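Local coordinates for DNA repair protein RAD7 (Saccharomyces cerevisiae, PDB 5ZB2) that promotes global genome nucleotide excision repair of nontranscribed DNA as part of the GGR complex, here as its leucine-rich-repeat portion in complex with Elongin-C, at residues Leu374-Val379 against Gly394-Gly399; Tyr202-Glu207 against Leu231-Arg236; Asp248-Met253 against Ser276-Thr281. All blocks are in the same frame, centred on the assembly; numbering follows the deposited sequence.

Contact 1. Residues Leu374-Val379 against Gly394-Gly399; sequences LTVIDV and GLTLIG
The carboxylate of Asp378, the one flat side-chain group of this contact, meets the aliphatic chain of Ile398 at about a right angle. CB of Asp378 lies 3.7 Å from CG1 of Ile398, and OD2 of Asp378 is 3.9 Å from CD1 of the same isoleucine. OD1 of the aspartate, by contrast, lies 3.4 Å from Ile398 O, an acceptor it cannot bond to, and takes its hydrogen bond from Phe380 N. Ile398 reaches this place because CG1 sits between its own backbone N and carbonyl carbon (chi1 56°), which swings CD1 across to the neighbouring strand, 3.5 Å from CG1 of Val376. Thr396 completes this face, where it packs on Lys44 of the Elongin-C chain.

The face carrying Ile377 and Leu397 is apolar, and Leu395, just before the strand, joins it. CD1 of Ile377 touches CD1 of Leu395 at 3.7 Å, and CB of Ile377 lies 3.7 Å from CD2 of Leu397. Ile377, Val379 and Leu397 all lean on Ile364 of helix 361-370, a place suited to branched aliphatic residues that fill a buried layer without polar demands.

Between the faces the main chains are stitched in parallel register. Thr375 O accepts from Thr396 N, and Ile377 bonds through both its N and its O, to Thr396 O and Ile398 N. Val379 N then closes on Ile398 O at 2.8 Å. Gly399 ends the run with a positive phi, 92°, a backbone shape awkward for any residue with a CB. Val376 and Asp378 turn their own backbone groups to Leu351 of strand 350-352. Short parallel strands with leucines and isoleucines facing a helix and mixed residues on the other side are characteristic of a leucine-rich-repeat solenoid, here at its last strand.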
ATOM      1  N   LEU A 374      19.913 -31.726  30.817  1.00 60.65           N
ATOM      2  CA  LEU A 374      20.003 -32.157  29.428  1.00 59.28           C
ATOM      3  C   LEU A 374      18.692 -32.819  29.015  1.00 61.69           C
ATOM      4  O   LEU A 374      18.236 -33.765  29.664  1.00 65.74           O
ATOM      5  CB  LEU A 374      21.176 -33.117  29.249  1.00 56.79           C
ATOM      6  CG  LEU A 374      21.513 -33.551  27.820  1.00 54.80           C
ATOM      7  CD1 LEU A 374      21.774 -32.355  26.918  1.00 54.14           C
ATOM      8  CD2 LEU A 374      22.721 -34.472  27.828  1.00 53.59           C
ATOM      9  N   THR A 375      18.084 -32.320  27.937  1.00 60.29           N
ATOM     10  CA  THR A 375      16.786 -32.804  27.488  1.00 65.23           C
ATOM     11  C   THR A 375      16.797 -33.415  26.093  1.00 63.79           C
ATOM     12  O   THR A 375      15.948 -34.261  25.806  1.00 65.67           O
ATOM     13  CB  THR A 375      15.753 -31.665  27.508  1.00 68.09           C
ATOM     14  OG1 THR A 375      16.079 -30.700  26.501  1.00 76.64           O
ATOM     15  CG2 THR A 375      15.735 -30.980  28.869  1.00 69.09           C
ATOM     16  N   VAL A 376      17.723 -33.018  25.222  1.00 60.28           N
ATOM     17  CA  VAL A 376      17.781 -33.525  23.856  1.00 59.53           C
ATOM     18  C   VAL A 376      19.222 -33.868  23.510  1.00 56.51           C
ATOM     19  O   VAL A 376      20.142 -33.088  23.781  1.00 53.87           O
ATOM     20  CB  VAL A 376      17.210 -32.507  22.846  1.00 64.22           C
ATOM     21  CG1 VAL A 376      17.276 -33.064  21.422  1.00 64.57           C
ATOM     22  CG2 VAL A 376      15.778 -32.136  23.213  1.00 62.24           C
ATOM     23  N   ILE A 377      19.412 -35.037  22.902  1.00 56.33           N
ATOM     24  CA  ILE A 377      20.711 -35.476  22.402  1.00 55.16           C
ATOM     25  C   ILE A 377      20.499 -36.021  20.998  1.00 55.56           C
ATOM     26  O   ILE A 377      19.770 -37.003  20.815  1.00 59.58           O
ATOM     27  CB  ILE A 377      21.354 -36.548  23.300  1.00 54.81           C
ATOM     28  CG1 ILE A 377      21.544 -36.025  24.727  1.00 54.98           C
ATOM     29  CG2 ILE A 377      22.693 -37.001  22.712  1.00 52.62           C
ATOM     30  CD1 ILE A 377      21.987 -37.104  25.705  1.00 55.24           C
ATOM     31  N   ASP A 378      21.134 -35.394  20.014  1.00 53.91           N
ATOM     32  CA  ASP A 378      21.068 -35.868  18.639  1.00 54.38           C
ATOM     33  C   ASP A 378      22.156 -36.915  18.428  1.00 52.21           C
ATOM     34  O   ASP A 378      23.346 -36.616  18.569  1.00 49.60           O
ATOM     35  CB  ASP A 378      21.227 -34.708  17.655  1.00 52.86           C
ATOM     36  CG  ASP A 378      20.841 -35.090  16.236  1.00 54.61           C
ATOM     37  OD1 ASP A 378      21.004 -36.273  15.859  1.00 55.65           O
ATOM     38  OD2 ASP A 378      20.364 -34.204  15.497  1.00 53.70           O
ATOM     39  N   VAL A 379      21.744 -38.141  18.107  1.00 52.76           N
ATOM     40  CA  VAL A 379      22.663 -39.247  17.876  1.00 53.53           C
ATOM     41  C   VAL A 379      22.579 -39.746  16.434  1.00 55.26           C
ATOM     42  O   VAL A 379      22.944 -40.883  16.146  1.00 54.39           O
ATOM     43  CB  VAL A 379      22.416 -40.395  18.874  1.00 54.99           C
ATOM     44  CG1 VAL A 379      22.668 -39.923  20.304  1.00 53.72           C
ATOM     45  CG2 VAL A 379      21.003 -40.940  18.726  1.00 58.87           C
ATOM     46  N   GLY A 394      12.758 -37.481  31.153  1.00108.25           N
ATOM     47  CA  GLY A 394      12.998 -36.132  30.687  1.00120.59           C
ATOM     48  C   GLY A 394      13.906 -36.030  29.479  1.00 92.75           C
ATOM     49  O   GLY A 394      13.895 -34.994  28.803  1.00 87.22           O
ATOM     50  N   LEU A 395      14.685 -37.067  29.182  1.00 86.91           N
ATOM     51  CA  LEU A 395      15.658 -37.028  28.100  1.00 79.89           C
ATOM     52  C   LEU A 395      15.107 -37.759  26.884  1.00 78.83           C
ATOM     53  O   LEU A 395      14.571 -38.865  27.008  1.00 82.58           O
ATOM     54  CB  LEU A 395      16.983 -37.653  28.540  1.00 82.33           C
ATOM     55  CG  LEU A 395      18.193 -37.398  27.635  1.00 75.78           C
ATOM     56  CD1 LEU A 395      19.469 -37.430  28.460  1.00 76.54           C
ATOM     57  CD2 LEU A 395      18.279 -38.413  26.498  1.00 69.66           C
ATOM     58  N   THR A 396      15.247 -37.140  25.712  1.00 71.00           N
ATOM     59  CA  THR A 396      14.795 -37.716  24.457  1.00 71.91           C
ATOM     60  C   THR A 396      15.953 -37.745  23.470  1.00 70.35           C
ATOM     61  O   THR A 396      16.731 -36.789  23.383  1.00 65.93           O
ATOM     62  CB  THR A 396      13.625 -36.920  23.865  1.00 71.03           C
ATOM     63  OG1 THR A 396      14.099 -35.660  23.377  1.00 73.81           O
ATOM     64  CG2 THR A 396      12.556 -36.676  24.922  1.00 76.93           C
ATOM     65  N   LEU A 397      16.063 -38.842  22.729  1.00 70.45           N
ATOM     66  CA  LEU A 397      17.112 -39.020  21.734  1.00 67.47           C
ATOM     67  C   LEU A 397      16.515 -38.877  20.342  1.00 69.48           C
ATOM     68  O   LEU A 397      15.532 -39.548  20.011  1.00 76.43           O
ATOM     69  CB  LEU A 397      17.786 -40.387  21.879  1.00 69.31           C
ATOM     70  CG  LEU A 397      18.427 -40.713  23.230  1.00 71.57           C
ATOM     71  CD1 LEU A 397      19.084 -42.084  23.173  1.00 74.24           C
ATOM     72  CD2 LEU A 397      19.438 -39.656  23.643  1.00 63.77           C
ATOM     73  N   ILE A 398      17.113 -38.007  19.532  1.00 65.92           N
ATOM     74  CA  ILE A 398      16.687 -37.785  18.156  1.00 66.53           C
ATOM     75  C   ILE A 398      17.775 -38.299  17.226  1.00 64.77           C
ATOM     76  O   ILE A 398      18.963 -38.314  17.570  1.00 62.03           O
ATOM     77  CB  ILE A 398      16.378 -36.295  17.887  1.00 67.06           C
ATOM     78  CG1 ILE A 398      17.593 -35.423  18.223  1.00 65.99           C
ATOM     79  CG2 ILE A 398      15.158 -35.866  18.691  1.00 71.23           C
ATOM     80  CD1 ILE A 398      17.384 -33.932  18.016  1.00 73.96           C
ATOM     81  N   GLY A 399      17.360 -38.735  16.039  1.00 66.34           N
ATOM     82  CA  GLY A 399      18.286 -39.302  15.080  1.00 65.49           C
ATOM     83  C   GLY A 399      18.436 -40.804  15.163  1.00 68.06           C
ATOM     84  O   GLY A 399      19.494 -41.332  14.801  1.00 64.44           O
TER

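Contact 2. Residues Tyr202-Glu207 against Leu231-Arg236; sequences YLVNDE and LGQIGR
Gln233 directs its CB toward the loop of Leu203 and Val204, and its side chain crosses Val204 at a slant. With CG anti to the backbone N (chi1 -176°), the glutamine sets CG 3.0 Å from Leu203 O, a tight approach for a carbon and an oxygen. The bend at its next torsion turns the amide along the loop, where NE2 of Gln233 lies 4.1 Å from CG1 of Val204. OE1 of Gln233 is hydrogen-bonded to a water at 2.7 Å, and the same water is hydrogen-bonded to OD1 of Asp206 at 2.9 Å, bridging two side chains that do not touch. A long, flexible amide suits this rim, since it can cover the loop with its methylene groups and still keep its oxygen hydrated.

The contact belongs to the helical side of the leucine-rich-repeat solenoid, where the loop after helix 199-202 meets the C-terminal part of helix 224-234. Leu203, at the centre of an inverse gamma turn, packs inward on Leu175 and Leu182, while Ile234 brings CG2 to 4.0 Å from Leu203 O and rests on Phe208.

Arg236 closes the outer end. Its chain runs extended as far as a kink at chi3 (45°) that carries the guanidinium over to Asp206. CB of the aspartate lies in the guanidinium plane, at its edge, 3.7 Å from NH2 of Arg236; the carboxylate plane is turned 57° from it. NH2 of Arg236 gives a weak hydrogen bond to Asp206 O at 3.2 Å, and the salt bridge to OD1 is long. Beside it, OD1 of Asn205 accepts from Glu207 N in an Asx turn, and its ND2 is tied to Ser180 O.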
ATOM      1  N   TYR A 202      37.039  -0.368   9.134  1.00 38.48           N
ATOM      2  CA  TYR A 202      35.848   0.410   9.448  1.00 38.63           C
ATOM      3  C   TYR A 202      35.205   0.059  10.780  1.00 39.49           C
ATOM      4  O   TYR A 202      34.495   0.900  11.341  1.00 39.86           O
ATOM      5  CB  TYR A 202      34.804   0.236   8.342  1.00 39.77           C
ATOM      6  CG  TYR A 202      35.145   0.955   7.058  1.00 40.27           C
ATOM      7  CD1 TYR A 202      34.793   2.286   6.872  1.00 40.43           C
ATOM      8  CD2 TYR A 202      35.802   0.301   6.026  1.00 39.90           C
ATOM      9  CE1 TYR A 202      35.096   2.948   5.704  1.00 40.67           C
ATOM     10  CE2 TYR A 202      36.110   0.957   4.850  1.00 42.69           C
ATOM     11  CZ  TYR A 202      35.752   2.281   4.695  1.00 42.66           C
ATOM     12  OH  TYR A 202      36.049   2.943   3.527  1.00 46.68           O
ATOM     13  N   LEU A 203      35.416  -1.150  11.295  1.00 39.97           N
ATOM     14  CA  LEU A 203      34.738  -1.595  12.513  1.00 40.91           C
ATOM     15  C   LEU A 203      35.577  -1.167  13.712  1.00 42.53           C
ATOM     16  O   LEU A 203      36.280  -1.960  14.339  1.00 44.54           O
ATOM     17  CB  LEU A 203      34.518  -3.103  12.481  1.00 39.79           C
ATOM     18  CG  LEU A 203      33.676  -3.647  11.326  1.00 38.72           C
ATOM     19  CD1 LEU A 203      33.518  -5.151  11.463  1.00 39.67           C
ATOM     20  CD2 LEU A 203      32.310  -2.971  11.270  1.00 39.91           C
ATOM     21  N   VAL A 204      35.481   0.122  14.042  1.00 43.99           N
ATOM     22  CA  VAL A 204      36.345   0.733  15.048  1.00 47.29           C
ATOM     23  C   VAL A 204      35.614   1.040  16.345  1.00 48.23           C
ATOM     24  O   VAL A 204      36.254   1.489  17.305  1.00 51.35           O
ATOM     25  CB  VAL A 204      37.013   2.010  14.501  1.00 46.70           C
ATOM     26  CG1 VAL A 204      37.843   1.682  13.264  1.00 45.62           C
ATOM     27  CG2 VAL A 204      35.971   3.074  14.187  1.00 46.51           C
ATOM     28  N   ASN A 205      34.305   0.807  16.416  1.00 45.22           N
ATOM     29  CA  ASN A 205      33.574   1.102  17.641  1.00 46.90           C
ATOM     30  C   ASN A 205      34.167   0.319  18.805  1.00 48.65           C
ATOM     31  O   ASN A 205      34.288  -0.909  18.748  1.00 47.02           O
ATOM     32  CB  ASN A 205      32.095   0.766  17.479  1.00 43.98           C
ATOM     33  CG  ASN A 205      31.233   1.399  18.556  1.00 44.42           C
ATOM     34  OD1 ASN A 205      31.196   0.929  19.695  1.00 42.81           O
ATOM     35  ND2 ASN A 205      30.526   2.467  18.197  1.00 44.92           N
ATOM     36  N   ASP A 206      34.534   1.037  19.866  1.00 51.01           N
ATOM     37  CA  ASP A 206      35.180   0.430  21.023  1.00 54.49           C
ATOM     38  C   ASP A 206      34.259  -0.484  21.822  1.00 52.55           C
ATOM     39  O   ASP A 206      34.711  -1.052  22.821  1.00 51.16           O
ATOM     40  CB  ASP A 206      35.732   1.530  21.933  1.00 61.30           C
ATOM     41  CG  ASP A 206      36.793   2.375  21.251  1.00 74.70           C
ATOM     42  OD1 ASP A 206      37.644   1.805  20.534  1.00 76.78           O
ATOM     43  OD2 ASP A 206      36.773   3.613  21.424  1.00 86.88           O
ATOM     44  N   GLU A 207      32.994  -0.648  21.420  1.00 52.29           N
ATOM     45  CA  GLU A 207      32.066  -1.544  22.103  1.00 51.72           C
ATOM     46  C   GLU A 207      31.615  -2.701  21.215  1.00 44.78           C
ATOM     47  O   GLU A 207      30.635  -3.377  21.542  1.00 40.98           O
ATOM     48  CB  GLU A 207      30.848  -0.763  22.602  1.00 58.65           C
ATOM     49  CG  GLU A 207      31.148   0.228  23.709  1.00 78.59           C
ATOM     50  CD  GLU A 207      29.966   1.126  24.015  1.00 98.01           C
ATOM     51  OE1 GLU A 207      29.271   1.538  23.061  1.00102.93           O
ATOM     52  OE2 GLU A 207      29.726   1.411  25.206  1.00105.62           O
ATOM     53  N   LEU A 231      40.471  -9.259  14.829  1.00 37.49           N
ATOM     54  CA  LEU A 231      40.518  -9.551  16.257  1.00 37.76           C
ATOM     55  C   LEU A 231      41.366  -8.534  17.007  1.00 38.58           C
ATOM     56  O   LEU A 231      41.062  -8.204  18.159  1.00 35.74           O
ATOM     57  CB  LEU A 231      41.052 -10.965  16.490  1.00 36.96           C
ATOM     58  CG  LEU A 231      40.115 -12.112  16.104  1.00 38.13           C
ATOM     59  CD1 LEU A 231      40.824 -13.454  16.236  1.00 35.94           C
ATOM     60  CD2 LEU A 231      38.852 -12.093  16.955  1.00 38.30           C
ATOM     61  N   GLY A 232      42.428  -8.025  16.380  1.00 38.98           N
ATOM     62  CA  GLY A 232      43.212  -6.968  16.989  1.00 39.77           C
ATOM     63  C   GLY A 232      42.412  -5.712  17.258  1.00 41.81           C
ATOM     64  O   GLY A 232      42.846  -4.866  18.045  1.00 42.53           O
ATOM     65  N   GLN A 233      41.250  -5.575  16.621  1.00 44.71           N
ATOM     66  CA  GLN A 233      40.375  -4.424  16.797  1.00 46.49           C
ATOM     67  C   GLN A 233      39.255  -4.688  17.799  1.00 45.91           C
ATOM     68  O   GLN A 233      39.035  -3.881  18.709  1.00 46.07           O
ATOM     69  CB  GLN A 233      39.782  -4.027  15.439  1.00 49.71           C
ATOM     70  CG  GLN A 233      38.913  -2.783  15.462  1.00 61.00           C
ATOM     71  CD  GLN A 233      39.707  -1.522  15.739  1.00 68.59           C
ATOM     72  OE1 GLN A 233      39.609  -0.933  16.817  1.00 67.81           O
ATOM     73  NE2 GLN A 233      40.499  -1.100  14.759  1.00 87.72           N
ATOM     74  N   ILE A 234      38.551  -5.812  17.665  1.00 42.03           N
ATOM     75  CA  ILE A 234      37.321  -6.052  18.417  1.00 41.38           C
ATOM     76  C   ILE A 234      37.480  -7.092  19.514  1.00 42.36           C
ATOM     77  O   ILE A 234      36.553  -7.251  20.325  1.00 41.59           O
ATOM     78  CB  ILE A 234      36.162  -6.463  17.481  1.00 41.05           C
ATOM     79  CG1 ILE A 234      36.429  -7.837  16.854  1.00 37.59           C
ATOM     80  CG2 ILE A 234      35.963  -5.412  16.393  1.00 41.56           C
ATOM     81  CD1 ILE A 234      35.257  -8.394  16.052  1.00 40.53           C
ATOM     82  N   GLY A 235      38.606  -7.806  19.572  1.00 41.93           N
ATOM     83  CA  GLY A 235      38.720  -8.928  20.493  1.00 41.65           C
ATOM     84  C   GLY A 235      38.402  -8.574  21.933  1.00 43.86           C
ATOM     85  O   GLY A 235      37.911  -9.416  22.693  1.00 42.73           O
ATOM     86  N   ARG A 236      38.655  -7.325  22.324  1.00 44.54           N
ATOM     87  CA  ARG A 236      38.538  -6.942  23.728  1.00 48.27           C
ATOM     88  C   ARG A 236      37.098  -7.042  24.225  1.00 45.98           C
ATOM     89  O   ARG A 236      36.856  -7.505  25.346  1.00 44.24           O
ATOM     90  CB  ARG A 236      39.080  -5.524  23.911  1.00 57.89           C
ATOM     91  CG  ARG A 236      38.922  -4.942  25.309  1.00 70.90           C
ATOM     92  CD  ARG A 236      39.555  -3.558  25.387  1.00 81.33           C
ATOM     93  NE  ARG A 236      39.209  -2.737  24.226  1.00 82.74           N
ATOM     94  CZ  ARG A 236      38.159  -1.922  24.154  1.00 76.69           C
ATOM     95  NH1 ARG A 236      37.330  -1.792  25.182  1.00 72.88           N
ATOM     96  NH2 ARG A 236      37.939  -1.230  23.047  1.00 69.16           N
TER
HETATM   97  O   HOH W   1      39.330   1.411  18.203  1.00 65.80           O

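Contact 3. Residues Asp248-Met253 against Ser276-Thr281; sequences DLTDSM and SDQITT
OD1 of Asp251 is gripped twice: Thr280 N donates to its syn lone pair at 2.8 Å and nearly straight (167°), and Ser283 OG bonds to it as well. The other oxygen, Asp251 OD2, accepts from Thr280 OG1 at a short 2.5 Å, again on the syn side but 22° out of the carboxylate plane. CG of Asp251 lies anti to its own carbonyl carbon (chi1 -76°), which turns the carboxylate toward Thr280. This fork holds one threonine by backbone and side chain at once and fixes the carboxylate's rotation. Replacing Asp251 by an alanine would probably leave the N and OG1 of Thr280 without these acceptors and Ser283 OG without one of its partners, loosening the tie to the start of helix 281-290.

Waters fill in nearby: one accepts from Asp251 N at 3.0 Å and donates to Gln278 O, and another links Leu249 O to Gln278 N. The Gln278 side chain lies alongside Thr250, OE1 of Gln278 3.8 Å from CG2 of Thr250, while NE2 of Gln278 bonds to Ile247 O. On the buried side, which suits apolar residues, CE of Met253 meets CD1 of Ile279 at 4.2 Å.

Thr250 and Thr280 are both helix N-caps, and Thr250 OG1 bonds to OD2 of Asp224. The same aspartate-to-threonine tie thus occurs at both helix starts, consistent with the regular stacking of a leucine-rich-repeat solenoid.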
ATOM      1  N   ASP A 248      39.312 -21.759   4.842  1.00 42.21           N
ATOM      2  CA  ASP A 248      40.678 -21.308   4.612  1.00 43.11           C
ATOM      3  C   ASP A 248      41.419 -20.959   5.899  1.00 40.55           C
ATOM      4  O   ASP A 248      42.640 -20.773   5.859  1.00 41.15           O
ATOM      5  CB  ASP A 248      40.667 -20.091   3.682  1.00 43.32           C
ATOM      6  CG  ASP A 248      41.994 -19.871   2.989  1.00 47.40           C
ATOM      7  OD1 ASP A 248      42.352 -20.698   2.120  1.00 46.08           O
ATOM      8  OD2 ASP A 248      42.670 -18.864   3.298  1.00 45.85           O
ATOM      9  N   LEU A 249      40.721 -20.863   7.030  1.00 39.97           N
ATOM     10  CA  LEU A 249      41.353 -20.487   8.287  1.00 36.98           C
ATOM     11  C   LEU A 249      42.135 -21.658   8.876  1.00 38.93           C
ATOM     12  O   LEU A 249      41.754 -22.823   8.733  1.00 39.55           O
ATOM     13  CB  LEU A 249      40.300 -20.005   9.287  1.00 35.73           C
ATOM     14  CG  LEU A 249      39.495 -18.778   8.856  1.00 35.61           C
ATOM     15  CD1 LEU A 249      38.459 -18.414   9.908  1.00 32.65           C
ATOM     16  CD2 LEU A 249      40.406 -17.594   8.576  1.00 36.60           C
ATOM     17  N   THR A 250      43.241 -21.333   9.550  1.00 36.70           N
ATOM     18  CA  THR A 250      44.152 -22.332  10.098  1.00 36.84           C
ATOM     19  C   THR A 250      44.483 -21.993  11.547  1.00 33.66           C
ATOM     20  O   THR A 250      43.996 -21.009  12.111  1.00 33.29           O
ATOM     21  CB  THR A 250      45.446 -22.414   9.278  1.00 37.44           C
ATOM     22  OG1 THR A 250      46.231 -21.242   9.519  1.00 34.65           O
ATOM     23  CG2 THR A 250      45.141 -22.522   7.789  1.00 39.62           C
ATOM     24  N   ASP A 251      45.346 -22.817  12.146  1.00 36.46           N
ATOM     25  CA  ASP A 251      45.779 -22.569  13.518  1.00 34.63           C
ATOM     26  C   ASP A 251      46.368 -21.172  13.678  1.00 34.02           C
ATOM     27  O   ASP A 251      46.360 -20.619  14.786  1.00 29.42           O
ATOM     28  CB  ASP A 251      46.806 -23.622  13.944  1.00 34.05           C
ATOM     29  CG  ASP A 251      46.170 -24.964  14.270  1.00 38.92           C
ATOM     30  OD1 ASP A 251      44.919 -25.045  14.325  1.00 35.98           O
ATOM     31  OD2 ASP A 251      46.929 -25.937  14.490  1.00 36.91           O
ATOM     32  N   SER A 252      46.881 -20.589  12.593  1.00 32.93           N
ATOM     33  CA  SER A 252      47.434 -19.240  12.664  1.00 36.48           C
ATOM     34  C   SER A 252      46.414 -18.264  13.234  1.00 33.56           C
ATOM     35  O   SER A 252      46.739 -17.428  14.086  1.00 32.44           O
ATOM     36  CB  SER A 252      47.893 -18.792  11.277  1.00 36.48           C
ATOM     37  OG  SER A 252      48.287 -17.435  11.301  1.00 37.33           O
ATOM     38  N   MET A 253      45.166 -18.356  12.771  1.00 34.18           N
ATOM     39  CA  MET A 253      44.106 -17.523  13.332  1.00 34.95           C
ATOM     40  C   MET A 253      43.946 -17.784  14.822  1.00 34.03           C
ATOM     41  O   MET A 253      43.666 -16.860  15.597  1.00 33.48           O
ATOM     42  CB  MET A 253      42.790 -17.784  12.597  1.00 33.52           C
ATOM     43  CG  MET A 253      41.646 -16.882  13.018  1.00 34.45           C
ATOM     44  SD  MET A 253      40.701 -17.488  14.434  1.00 39.74           S
ATOM     45  CE  MET A 253      39.777 -18.829  13.681  1.00 36.18           C
ATOM     46  N   SER A 276      35.729 -25.940   9.942  1.00 44.34           N
ATOM     47  CA  SER A 276      37.140 -25.552   9.848  1.00 46.73           C
ATOM     48  C   SER A 276      37.995 -26.803  10.026  1.00 50.30           C
ATOM     49  O   SER A 276      38.472 -27.122  11.115  1.00 48.51           O
ATOM     50  CB  SER A 276      37.474 -24.485  10.884  1.00 44.94           C
ATOM     51  OG  SER A 276      36.768 -23.280  10.620  1.00 46.07           O
ATOM     52  N   ASP A 277      38.192 -27.520   8.916  1.00 49.48           N
ATOM     53  CA  ASP A 277      38.915 -28.786   8.924  1.00 49.35           C
ATOM     54  C   ASP A 277      40.429 -28.624   9.030  1.00 48.96           C
ATOM     55  O   ASP A 277      41.138 -29.637   9.041  1.00 48.43           O
ATOM     56  CB  ASP A 277      38.581 -29.586   7.660  1.00 53.32           C
ATOM     57  CG  ASP A 277      39.226 -29.009   6.416  1.00 56.23           C
ATOM     58  OD1 ASP A 277      39.305 -27.768   6.304  1.00 58.12           O
ATOM     59  OD2 ASP A 277      39.663 -29.797   5.552  1.00 63.84           O
ATOM     60  N   GLN A 278      40.949 -27.397   9.097  1.00 48.33           N
ATOM     61  CA  GLN A 278      42.384 -27.187   9.268  1.00 46.51           C
ATOM     62  C   GLN A 278      42.772 -26.811  10.694  1.00 43.45           C
ATOM     63  O   GLN A 278      43.958 -26.875  11.030  1.00 41.28           O
ATOM     64  CB  GLN A 278      42.884 -26.108   8.300  1.00 47.17           C
ATOM     65  CG  GLN A 278      42.870 -26.549   6.840  1.00 50.44           C
ATOM     66  CD  GLN A 278      43.635 -25.607   5.931  1.00 53.74           C
ATOM     67  OE1 GLN A 278      44.850 -25.728   5.774  1.00 56.20           O
ATOM     68  NE2 GLN A 278      42.924 -24.667   5.319  1.00 65.79           N
ATOM     69  N   ILE A 279      41.807 -26.444  11.538  1.00 43.47           N
ATOM     70  CA  ILE A 279      42.093 -26.130  12.931  1.00 40.98           C
ATOM     71  C   ILE A 279      42.333 -27.419  13.705  1.00 42.15           C
ATOM     72  O   ILE A 279      41.536 -28.366  13.631  1.00 41.02           O
ATOM     73  CB  ILE A 279      40.942 -25.312  13.534  1.00 41.80           C
ATOM     74  CG1 ILE A 279      40.830 -23.972  12.793  1.00 43.65           C
ATOM     75  CG2 ILE A 279      41.152 -25.110  15.034  1.00 41.78           C
ATOM     76  CD1 ILE A 279      39.759 -23.034  13.326  1.00 44.54           C
ATOM     77  N   THR A 280      43.424 -27.458  14.467  1.00 37.98           N
ATOM     78  CA  THR A 280      43.848 -28.665  15.161  1.00 38.57           C
ATOM     79  C   THR A 280      43.378 -28.666  16.612  1.00 37.57           C
ATOM     80  O   THR A 280      43.033 -27.632  17.188  1.00 36.39           O
ATOM     81  CB  THR A 280      45.373 -28.811  15.128  1.00 38.55           C
ATOM     82  OG1 THR A 280      45.965 -27.787  15.938  1.00 35.67           O
ATOM     83  CG2 THR A 280      45.895 -28.701  13.702  1.00 40.35           C
ATOM     84  N   THR A 281      43.382 -29.864  17.199  1.00 37.52           N
ATOM     85  CA  THR A 281      43.099 -30.005  18.622  1.00 39.06           C
ATOM     86  C   THR A 281      44.097 -29.215  19.459  1.00 38.97           C
ATOM     87  O   THR A 281      43.737 -28.634  20.489  1.00 36.22           O
ATOM     88  CB  THR A 281      43.143 -31.484  19.006  1.00 38.82           C
ATOM     89  OG1 THR A 281      42.276 -32.223  18.138  1.00 44.35           O
ATOM     90  CG2 THR A 281      42.720 -31.686  20.456  1.00 40.31           C
TER
HETATM   91  O   HOH W   2      39.784 -24.762   8.296  1.00 45.75           O
HETATM   92  O   HOH W   3      46.148 -25.361  10.807  1.00 32.85           O

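How the contacts relate
From the N terminus, contact 2 comes first, closing a loop that runs through strand 210-214 into helix 224-234. After strand 240-244, contact 3 closes the next loop, through helix 251-261 and strand 270-272. Contact 1 comes last, around a short connection without helix or strand near the C terminus. The three lie in series; none nests in or crosses another. Contact 2 joins the loop after helix 199-202 to the C-terminal part of helix 224-234, and contact 3 the starts of helices 251-261 and 281-290, their nearest atoms about 4 Å apart without touching. Contact 1 joins the last two strands, its centre about 38 Å from that of contact 2 and 30 Å from that of contact 3.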